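PDB 5FL3: pili retraction protein PilT from Thermus thermophilus, which probably hydrolyses ATP to drive the retraction of type IV pili, as a member of the GspE family of secretion and pilus ATPases. Local coordinates for residues 16-21 with 44-49; 194-199 with 221-226; 286-291 with 333-338. All blocks are in the same frame, centred on the assembly; numbering follows the deposited sequence.

Contact 1: 16-21 with 44-49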
loop_
_atom_site.group_PDB
_atom_site.type_symbol
_atom_site.label_atom_id
_atom_site.label_comp_id
_atom_site.label_asym_id
_atom_site.label_seq_id
_atom_site.Cartn_x
_atom_site.Cartn_y
_atom_site.Cartn_z
ATOM N N LEU A 16 13.486 -12.694 17.648
ATOM C CA LEU A 16 12.475 -12.467 16.621
ATOM C C LEU A 16 11.143 -12.076 17.243
ATOM O O LEU A 16 10.489 -11.116 16.805
ATOM C CB LEU A 16 12.305 -13.710 15.742
ATOM C CG LEU A 16 13.459 -14.081 14.795
ATOM C CD1 LEU A 16 13.211 -15.429 14.148
ATOM C CD2 LEU A 16 13.649 -13.044 13.715
ATOM N N LYS A 17 10.757 -12.814 18.278
ATOM C CA LYS A 17 9.492 -12.587 18.963
ATOM C C LYS A 17 9.484 -11.202 19.626
ATOM O O LYS A 17 8.491 -10.478 19.566
ATOM C CB LYS A 17 9.242 -13.707 19.984
ATOM C CG LYS A 17 7.865 -13.700 20.668
ATOM C CD LYS A 17 7.523 -15.090 21.257
ATOM C CE LYS A 17 6.705 -15.019 22.553
ATOM N NZ LYS A 17 6.363 -16.389 23.059
ATOM N N ALA A 18 10.600 -10.824 20.234
ATOM C CA ALA A 18 10.707 -9.494 20.813
ATOM C C ALA A 18 10.624 -8.419 19.722
ATOM O O ALA A 18 9.892 -7.424 19.865
ATOM C CB ALA A 18 11.999 -9.359 21.594
ATOM N N MET A 19 11.372 -8.629 18.634
ATOM C CA MET A 19 11.323 -7.729 17.482
ATOM C C MET A 19 9.892 -7.545 16.957
ATOM O O MET A 19 9.428 -6.413 16.763
ATOM C CB MET A 19 12.256 -8.233 16.363
ATOM C CG MET A 19 13.731 -8.157 16.764
ATOM S SD MET A 19 14.950 -8.496 15.493
ATOM C CE MET A 19 14.569 -10.166 15.149
ATOM N N VAL A 20 9.182 -8.649 16.752
ATOM C CA VAL A 20 7.806 -8.535 16.292
ATOM C C VAL A 20 6.943 -7.744 17.284
ATOM O O VAL A 20 6.160 -6.880 16.874
ATOM C CB VAL A 20 7.181 -9.914 16.049
ATOM C CG1 VAL A 20 5.738 -9.760 15.626
ATOM C CG2 VAL A 20 7.979 -10.684 14.999
ATOM N N GLN A 21 7.108 -8.009 18.582
ATOM C CA GLN A 21 6.321 -7.308 19.598
ATOM C C GLN A 21 6.669 -5.819 19.681
ATOM O O GLN A 21 5.843 -4.999 20.103
ATOM C CB GLN A 21 6.500 -7.977 20.958
ATOM C CG GLN A 21 5.734 -9.289 21.078
ATOM C CD GLN A 21 5.918 -9.962 22.424
ATOM O OE1 GLN A 21 6.976 -9.847 23.055
ATOM N NE2 GLN A 21 4.879 -10.665 22.877
ATOM N N ARG A 44 16.285 0.807 12.916
ATOM C CA ARG A 44 16.846 1.046 14.228
ATOM C C ARG A 44 17.579 -0.207 14.637
ATOM O O ARG A 44 17.154 -1.319 14.305
ATOM C CB ARG A 44 15.757 1.426 15.235
ATOM C CG ARG A 44 15.283 2.866 15.083
ATOM C CD ARG A 44 14.347 3.280 16.207
ATOM N NE ARG A 44 13.862 4.656 16.061
ATOM C CZ ARG A 44 13.184 5.312 17.002
ATOM N NH1 ARG A 44 12.919 4.721 18.168
ATOM N NH2 ARG A 44 12.774 6.559 16.780
ATOM N N PRO A 45 18.717 -0.034 15.314
ATOM C CA PRO A 45 19.459 -1.209 15.780
ATOM C C PRO A 45 18.673 -1.889 16.884
ATOM O O PRO A 45 17.970 -1.212 17.621
ATOM C CB PRO A 45 20.792 -0.626 16.288
ATOM C CG PRO A 45 20.538 0.843 16.510
ATOM C CD PRO A 45 19.404 1.243 15.599
ATOM N N PHE A 46 18.769 -3.208 16.960
ATOM C CA PHE A 46 18.080 -4.009 17.960
ATOM C C PHE A 46 19.147 -4.847 18.631
ATOM O O PHE A 46 19.177 -6.063 18.475
ATOM C CB PHE A 46 17.013 -4.899 17.310
ATOM C CG PHE A 46 15.974 -5.430 18.262
ATOM C CD1 PHE A 46 16.157 -6.644 18.909
ATOM C CD2 PHE A 46 14.792 -4.727 18.487
ATOM C CE1 PHE A 46 15.181 -7.143 19.793
ATOM C CE2 PHE A 46 13.816 -5.223 19.362
ATOM C CZ PHE A 46 14.014 -6.431 20.019
ATOM N N GLY A 47 20.041 -4.185 19.356
ATOM C CA GLY A 47 21.199 -4.825 19.948
ATOM C C GLY A 47 22.417 -3.983 19.644
ATOM O O GLY A 47 22.375 -3.135 18.751
ATOM N N ASN A 48 23.507 -4.214 20.373
ATOM C CA ASN A 48 24.673 -3.338 20.305
ATOM C C ASN A 48 25.890 -4.036 19.723
ATOM O O ASN A 48 26.894 -3.404 19.426
ATOM C CB ASN A 48 24.993 -2.798 21.694
ATOM C CG ASN A 48 25.104 -3.905 22.735
ATOM O OD1 ASN A 48 24.393 -4.908 22.673
ATOM N ND2 ASN A 48 26.007 -3.728 23.690
ATOM N N ARG A 49 25.798 -5.344 19.550
ATOM C CA ARG A 49 26.902 -6.098 18.978
ATOM C C ARG A 49 26.673 -6.442 17.495
ATOM O O ARG A 49 25.628 -6.985 17.123
ATOM C CB ARG A 49 27.122 -7.385 19.778
ATOM C CG ARG A 49 27.100 -7.196 21.296
ATOM C CD ARG A 49 28.405 -6.607 21.805
ATOM N NE ARG A 49 29.576 -7.390 21.406
ATOM C CZ ARG A 49 30.641 -6.879 20.790
ATOM N NH1 ARG A 49 30.685 -5.582 20.498
ATOM N NH2 ARG A 49 31.662 -7.659 20.458
#
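Met19 lays its side chain over one face of the Phe46 ring. The evidence is in the methylene: Met19 CG stands 3.5 Å from the centroid of the Phe46 ring and only 11° off the ring normal, consistent with a CH-pi contact over the ring face. The sulfur follows on the same face, with Met19 SD 4.5 Å from the Phe46 centroid and 26° off the normal, which makes the pair a Met-aromatic contact as well. The CB bond of Phe46 points toward the helix, and CG anti to the backbone N (chi1 -162°) sets the ring beside Met19. Ala18 meets the same ring differently: Ala18 CB lies at the edge, close to the ring plane, 3.9 Å from Phe46 CZ. Replacing Phe46 by an alanine would probably leave Met19 CG and SD without the aromatic surface they rest on and open a gap beside Ala18. All of these contacts are apolar. Phe46 lies just past the end of strand 42-45, and its backbone pairs with Pro35. Met19 also touches Ile27 of strand 26-30, and both Met19 and Phe46 reach Val37 of strand 36-39. The contact thus ties helix 11-21 to the edge of the N-terminal antiparallel sheet, in the domain that is PAS-like in PilT relatives, away from the ADP site.

Contact 2: 194-199 with 221-226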
loop_
_atom_site.group_PDB
_atom_site.type_symbol
_atom_site.label_atom_id
_atom_site.label_comp_id
_atom_site.label_asym_id
_atom_site.label_seq_id
_atom_site.Cartn_x
_atom_site.Cartn_y
_atom_site.Cartn_z
ATOM N N SER A 194 2.039 -13.088 -12.851
ATOM C CA SER A 194 2.123 -11.633 -12.848
ATOM C C SER A 194 0.814 -11.011 -12.418
ATOM O O SER A 194 -0.186 -11.709 -12.283
ATOM C CB SER A 194 2.502 -11.109 -14.237
ATOM O OG SER A 194 1.463 -11.348 -15.181
ATOM N N PHE A 195 0.824 -9.692 -12.235
ATOM C CA PHE A 195 -0.404 -8.930 -12.042
ATOM C C PHE A 195 -1.350 -9.122 -13.199
ATOM O O PHE A 195 -2.558 -9.255 -12.999
ATOM C CB PHE A 195 -0.114 -7.448 -11.872
ATOM C CG PHE A 195 0.559 -7.128 -10.583
ATOM C CD1 PHE A 195 -0.032 -7.491 -9.372
ATOM C CD2 PHE A 195 1.783 -6.476 -10.565
ATOM C CE1 PHE A 195 0.594 -7.203 -8.166
ATOM C CE2 PHE A 195 2.418 -6.189 -9.369
ATOM C CZ PHE A 195 1.827 -6.547 -8.165
ATOM N N TYR A 196 -0.799 -9.149 -14.409
ATOM C CA TYR A 196 -1.634 -9.266 -15.589
ATOM C C TYR A 196 -2.314 -10.628 -15.614
ATOM O O TYR A 196 -3.529 -10.705 -15.772
ATOM C CB TYR A 196 -0.836 -9.044 -16.879
ATOM C CG TYR A 196 -1.740 -9.063 -18.087
ATOM C CD1 TYR A 196 -2.493 -7.946 -18.431
ATOM C CD2 TYR A 196 -1.879 -10.210 -18.859
ATOM C CE1 TYR A 196 -3.354 -7.969 -19.517
ATOM C CE2 TYR A 196 -2.735 -10.240 -19.959
ATOM C CZ TYR A 196 -3.466 -9.119 -20.281
ATOM O OH TYR A 196 -4.316 -9.145 -21.365
ATOM N N THR A 197 -1.526 -11.690 -15.451
ATOM C CA THR A 197 -2.043 -13.062 -15.414
ATOM C C THR A 197 -3.131 -13.212 -14.364
ATOM O O THR A 197 -4.190 -13.802 -14.595
ATOM C CB THR A 197 -0.923 -14.059 -15.110
ATOM O OG1 THR A 197 0.005 -14.045 -16.197
ATOM C CG2 THR A 197 -1.471 -15.448 -14.990
ATOM N N GLY A 198 -2.849 -12.664 -13.195
ATOM C CA GLY A 198 -3.794 -12.733 -12.109
ATOM C C GLY A 198 -5.056 -11.965 -12.441
ATOM O O GLY A 198 -6.152 -12.468 -12.206
ATOM N N LEU A 199 -4.901 -10.759 -12.993
ATOM C CA LEU A 199 -6.044 -9.916 -13.293
ATOM C C LEU A 199 -6.889 -10.619 -14.350
ATOM O O LEU A 199 -8.109 -10.758 -14.199
ATOM C CB LEU A 199 -5.601 -8.513 -13.743
ATOM C CG LEU A 199 -6.646 -7.462 -14.169
ATOM C CD1 LEU A 199 -7.815 -7.397 -13.222
ATOM C CD2 LEU A 199 -6.037 -6.084 -14.273
ATOM N N VAL A 221 -2.961 -1.560 -16.643
ATOM C CA VAL A 221 -3.788 -0.387 -16.341
ATOM C C VAL A 221 -5.088 -0.471 -17.136
ATOM O O VAL A 221 -6.178 -0.237 -16.600
ATOM C CB VAL A 221 -3.043 0.962 -16.647
ATOM C CG1 VAL A 221 -4.003 2.142 -16.664
ATOM C CG2 VAL A 221 -1.941 1.208 -15.638
ATOM N N GLU A 222 -4.974 -0.822 -18.413
ATOM C CA GLU A 222 -6.154 -0.918 -19.270
ATOM C C GLU A 222 -7.082 -2.034 -18.788
ATOM O O GLU A 222 -8.304 -1.859 -18.733
ATOM C CB GLU A 222 -5.753 -1.156 -20.730
ATOM C CG GLU A 222 -6.912 -0.994 -21.722
ATOM C CD GLU A 222 -6.473 -1.071 -23.181
ATOM O OE1 GLU A 222 -5.522 -1.815 -23.470
ATOM O OE2 GLU A 222 -7.071 -0.388 -24.041
ATOM N N ALA A 223 -6.489 -3.173 -18.430
ATOM C CA ALA A 223 -7.257 -4.335 -18.014
ATOM C C ALA A 223 -8.027 -3.990 -16.765
ATOM O O ALA A 223 -9.210 -4.322 -16.639
ATOM C CB ALA A 223 -6.351 -5.535 -17.773
ATOM N N ALA A 224 -7.351 -3.303 -15.848
ATOM C CA ALA A 224 -7.969 -2.904 -14.597
ATOM C C ALA A 224 -9.118 -1.923 -14.841
ATOM O O ALA A 224 -10.156 -2.018 -14.201
ATOM C CB ALA A 224 -6.946 -2.315 -13.676
ATOM N N LEU A 225 -8.935 -0.988 -15.767
ATOM C CA LEU A 225 -9.980 -0.012 -16.064
ATOM C C LEU A 225 -11.201 -0.711 -16.620
ATOM O O LEU A 225 -12.335 -0.444 -16.182
ATOM C CB LEU A 225 -9.493 1.039 -17.049
ATOM C CG LEU A 225 -8.544 2.093 -16.480
ATOM C CD1 LEU A 225 -7.746 2.706 -17.601
ATOM C CD2 LEU A 225 -9.299 3.168 -15.752
ATOM N N MET A 226 -10.950 -1.607 -17.582
ATOM C CA MET A 226 -11.996 -2.394 -18.233
ATOM C C MET A 226 -12.786 -3.235 -17.217
ATOM O O MET A 226 -14.026 -3.221 -17.192
ATOM C CB MET A 226 -11.381 -3.294 -19.303
ATOM C CG MET A 226 -10.789 -2.543 -20.511
ATOM S SD MET A 226 -12.012 -1.486 -21.350
ATOM C CE MET A 226 -13.214 -2.715 -21.878
#
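Leu199 is the bump of this contact, and the hollow that takes it lies between Ala223 and Ala224 on helix 221-226. One methyl does most of the fitting: Leu199 CD2 is 3.6 Å from Ala223 CB and 3.9 Å from Ala224 CB. It also comes within 3.5 Å of Ala224 N, which places it against the backbone as well as the two beta carbons. With CG anti to the backbone N (chi1 178°), the leucine reaches out from its helix, and its CG still comes 4.1 Å from Ala223 CB. Two small residues in succession thus offer a shallow seat for one branched side chain. Tyr196, a turn earlier on helix 195-199, adds a second and looser bump: its CE1 stands 4.2 Å from Ala223 CB, and the methyl meets the ring obliquely. The short helical segments run nearly parallel, at 23°, with their axes 10.3 Å apart at closest approach. Thr197 N donates to Ser194 OG, the N-cap, in an almost straight bond (177°). Leu199 also rests on Ile210 and Val212 of strand 209-212. Helices 195-202 and 218-230, which precede and follow that strand, thus pack side by side on the mixed sheet of the alpha/beta P-loop fold. Across the contact the touching side-chain atoms are all carbon, which suggests cohesion by shape and exclusion of water round the buried Leu199 and Ala224, with Tyr196 nearer solvent; the Ser194 cap and the Glu222 to Arg218 salt bridge lie outside the touching surface, toward the helices' N-terminal ends.

Contact 3: 286-291 with 333-338. With ADP (adenosine-5'-diphosphate), chain B.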
loop_
_atom_site.group_PDB
_atom_site.type_symbol
_atom_site.label_atom_id
_atom_site.label_comp_id
_atom_site.label_asym_id
_atom_site.label_seq_id
_atom_site.Cartn_x
_atom_site.Cartn_y
_atom_site.Cartn_z
ATOM N N GLY A 286 5.651 7.918 16.504
ATOM C CA GLY A 286 5.392 7.267 15.245
ATOM C C GLY A 286 5.046 8.230 14.131
ATOM O O GLY A 286 5.665 9.282 13.987
ATOM N N ARG A 287 4.056 7.855 13.324
ATOM C CA ARG A 287 3.704 8.626 12.136
ATOM C C ARG A 287 2.206 8.837 12.001
ATOM O O ARG A 287 1.404 8.187 12.666
ATOM C CB ARG A 287 4.237 7.947 10.876
ATOM C CG ARG A 287 5.739 7.902 10.806
ATOM C CD ARG A 287 6.220 7.459 9.449
ATOM N NE ARG A 287 5.872 6.069 9.171
ATOM C CZ ARG A 287 6.204 5.433 8.049
ATOM N NH1 ARG A 287 6.904 6.070 7.116
ATOM N NH2 ARG A 287 5.852 4.162 7.868
ATOM N N VAL A 288 1.844 9.763 11.127
ATOM C CA VAL A 288 0.454 10.137 10.919
ATOM C C VAL A 288 0.193 10.250 9.407
ATOM O O VAL A 288 1.112 10.554 8.626
ATOM C CB VAL A 288 0.135 11.460 11.669
ATOM C CG1 VAL A 288 1.097 12.546 11.251
ATOM C CG2 VAL A 288 -1.294 11.892 11.456
ATOM N N LEU A 289 -1.041 9.970 8.993
ATOM C CA LEU A 289 -1.372 9.954 7.580
ATOM C C LEU A 289 -1.855 11.315 7.083
ATOM O O LEU A 289 -2.794 11.907 7.623
ATOM C CB LEU A 289 -2.426 8.876 7.294
ATOM C CG LEU A 289 -2.926 8.709 5.848
ATOM C CD1 LEU A 289 -1.797 8.388 4.887
ATOM C CD2 LEU A 289 -3.990 7.622 5.770
ATOM N N ALA A 290 -1.181 11.807 6.056
ATOM C CA ALA A 290 -1.647 12.937 5.279
ATOM C C ALA A 290 -2.378 12.355 4.089
ATOM O O ALA A 290 -1.811 11.539 3.363
ATOM C CB ALA A 290 -0.496 13.812 4.836
ATOM N N LEU A 291 -3.622 12.778 3.879
ATOM C CA LEU A 291 -4.503 12.104 2.936
ATOM C C LEU A 291 -5.295 13.091 2.088
ATOM O O LEU A 291 -5.935 14.019 2.618
ATOM C CB LEU A 291 -5.441 11.169 3.696
ATOM C CG LEU A 291 -6.528 10.500 2.877
ATOM C CD1 LEU A 291 -5.905 9.628 1.790
ATOM C CD2 LEU A 291 -7.425 9.675 3.770
ATOM N N VAL A 333 -2.763 21.568 6.844
ATOM C CA VAL A 333 -3.282 22.616 7.717
ATOM C C VAL A 333 -3.989 22.005 8.929
ATOM O O VAL A 333 -3.651 22.305 10.080
ATOM C CB VAL A 333 -4.260 23.539 6.956
ATOM C CG1 VAL A 333 -5.219 24.203 7.912
ATOM C CG2 VAL A 333 -3.496 24.571 6.133
ATOM N N GLU A 334 -4.941 21.117 8.656
ATOM C CA GLU A 334 -5.723 20.462 9.697
ATOM C C GLU A 334 -4.845 19.636 10.642
ATOM O O GLU A 334 -5.097 19.574 11.840
ATOM C CB GLU A 334 -6.804 19.587 9.051
ATOM C CG GLU A 334 -7.744 18.917 10.033
ATOM C CD GLU A 334 -8.877 18.161 9.346
ATOM O OE1 GLU A 334 -9.023 18.275 8.102
ATOM O OE2 GLU A 334 -9.621 17.444 10.057
ATOM N N LEU A 335 -3.808 19.006 10.102
ATOM C CA LEU A 335 -2.893 18.212 10.923
ATOM C C LEU A 335 -1.971 19.113 11.742
ATOM O O LEU A 335 -1.715 18.840 12.918
ATOM C CB LEU A 335 -2.068 17.242 10.052
ATOM C CG LEU A 335 -2.842 16.017 9.535
ATOM C CD1 LEU A 335 -2.154 15.376 8.340
ATOM C CD2 LEU A 335 -3.066 14.992 10.656
ATOM N N TYR A 336 -1.475 20.179 11.111
ATOM C CA TYR A 336 -0.617 21.145 11.793
ATOM C C TYR A 336 -1.348 21.854 12.933
ATOM O O TYR A 336 -0.880 21.804 14.076
ATOM C CB TYR A 336 -0.064 22.190 10.830
ATOM C CG TYR A 336 0.763 23.212 11.559
ATOM C CD1 TYR A 336 1.933 22.838 12.204
ATOM C CD2 TYR A 336 0.358 24.538 11.649
ATOM C CE1 TYR A 336 2.696 23.753 12.894
ATOM C CE2 TYR A 336 1.121 25.470 12.335
ATOM C CZ TYR A 336 2.291 25.071 12.960
ATOM O OH TYR A 336 3.067 25.977 13.662
ATOM N N THR A 337 -2.485 22.495 12.643
ATOM C CA THR A 337 -3.216 23.214 13.689
ATOM C C THR A 337 -3.577 22.306 14.847
ATOM O O THR A 337 -3.620 22.763 15.996
ATOM C CB THR A 337 -4.521 23.859 13.204
ATOM O OG1 THR A 337 -5.532 22.850 13.079
ATOM C CG2 THR A 337 -4.326 24.620 11.902
ATOM N N GLU A 338 -3.825 21.029 14.558
ATOM C CA GLU A 338 -4.168 20.060 15.604
ATOM C C GLU A 338 -2.959 19.516 16.313
ATOM O O GLU A 338 -3.082 18.697 17.215
ATOM C CB GLU A 338 -4.953 18.903 15.027
ATOM C CG GLU A 338 -6.391 19.237 14.793
ATOM C CD GLU A 338 -7.176 18.023 14.400
ATOM O OE1 GLU A 338 -7.017 17.579 13.240
ATOM O OE2 GLU A 338 -7.933 17.509 15.259
HETATM P PB ADP B . 3.127 0.995 1.117
HETATM O O1B ADP B . 4.587 0.616 0.911
HETATM O O2B ADP B . 2.763 2.359 0.571
HETATM O O3B ADP B . 2.138 -0.081 0.733
HETATM P PA ADP B . 2.661 0.042 3.829
HETATM O O1A ADP B . 3.600 -1.123 3.568
HETATM O O2A ADP B . 1.171 -0.188 4.061
HETATM O O3A ADP B . 2.936 1.182 2.708
HETATM O "O5'" ADP B . 3.180 0.850 5.122
HETATM C "C5'" ADP B . 4.559 0.956 5.484
HETATM C "C4'" ADP B . 4.604 1.114 7.007
HETATM O "O4'" ADP B . 3.767 2.202 7.413
HETATM C "C3'" ADP B . 4.118 -0.131 7.737
HETATM O "O3'" ADP B . 5.120 -0.449 8.703
HETATM C "C2'" ADP B . 2.797 0.267 8.392
HETATM O "O2'" ADP B . 2.655 -0.242 9.721
HETATM C "C1'" ADP B . 2.835 1.789 8.426
HETATM N N9 ADP B . 1.498 2.406 8.170
HETATM C C8 ADP B . 0.621 2.023 7.215
HETATM N N7 ADP B . -0.505 2.786 7.224
HETATM C C5 ADP B . -0.360 3.689 8.218
HETATM C C6 ADP B . -1.174 4.795 8.778
HETATM N N6 ADP B . -2.384 5.077 8.247
HETATM N N1 ADP B . -0.650 5.507 9.824
HETATM C C2 ADP B . 0.563 5.229 10.348
HETATM N N3 ADP B . 1.356 4.239 9.886
HETATM C C4 ADP B . 0.961 3.444 8.844
#
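Leu335 drives both of its methyls against strand 287-291, and this is the tight part of the contact. Its CD2 meets Val288 CG2 at 3.7 Å, the two side chains running alongside each other and pointing opposite ways. Its other branch turns to the backbone, where Leu335 CD1 lies 3.6 Å from Leu289 O and 3.9 Å from Ala290 CA. Ala290 CB is more distant, at 4.2 Å from Leu335 CD1, so the leucine packs against the main chain more closely than against that methyl. The chi1 of Val288, 55°, leaves CG2 anti to the backbone N and presents it to Leu335 CD2. Ile341 adds to the packing round both Val288 and Leu335. The solvent side is formed by Glu334 and Thr337 on the helix and Glu338 past its end, all exposed. The strand's other face looks onto ADP. There Arg287 NH2 comes within 2.9 Å of ADP O4', which sits at the edge of the guanidinium near its plane, and Leu289 CD2 lies 3.9 Å from ADP N6. The chemistry therefore divides by face: hydrocarbon packing joins the edge strand of the nucleotide-binding sheet to helix 328-337, while the guanidinium of Arg287 at the ribose and a leucine at the adenine help form the ADP pocket, which is completed by residues of the probable Walker A loop such as Gly145 and Lys146.

Overall arrangement
All three contacts are joined by apolar side chains, but they sit in different parts of the fold. Contact 1 belongs to the antiparallel sheet and its helix; contact 2 lies between helices packed on the mixed sheet; contact 3 joins that sheet's edge strand to helix 328-337. Their segments all lie on different helices and strands. Contact 3 is the buried one; contacts 1 and 2 are partly buried. Their chemistry differs too: aromatic and sulfur in contact 1, a leucine seated on alanines in contact 2, and aliphatic packing backed by a bound nucleotide in contact 3. Contacts 2 and 3 lie on opposite sides of the chain's centre, whereas contacts 1 and 3 approach to about 7 Å between nearest atoms.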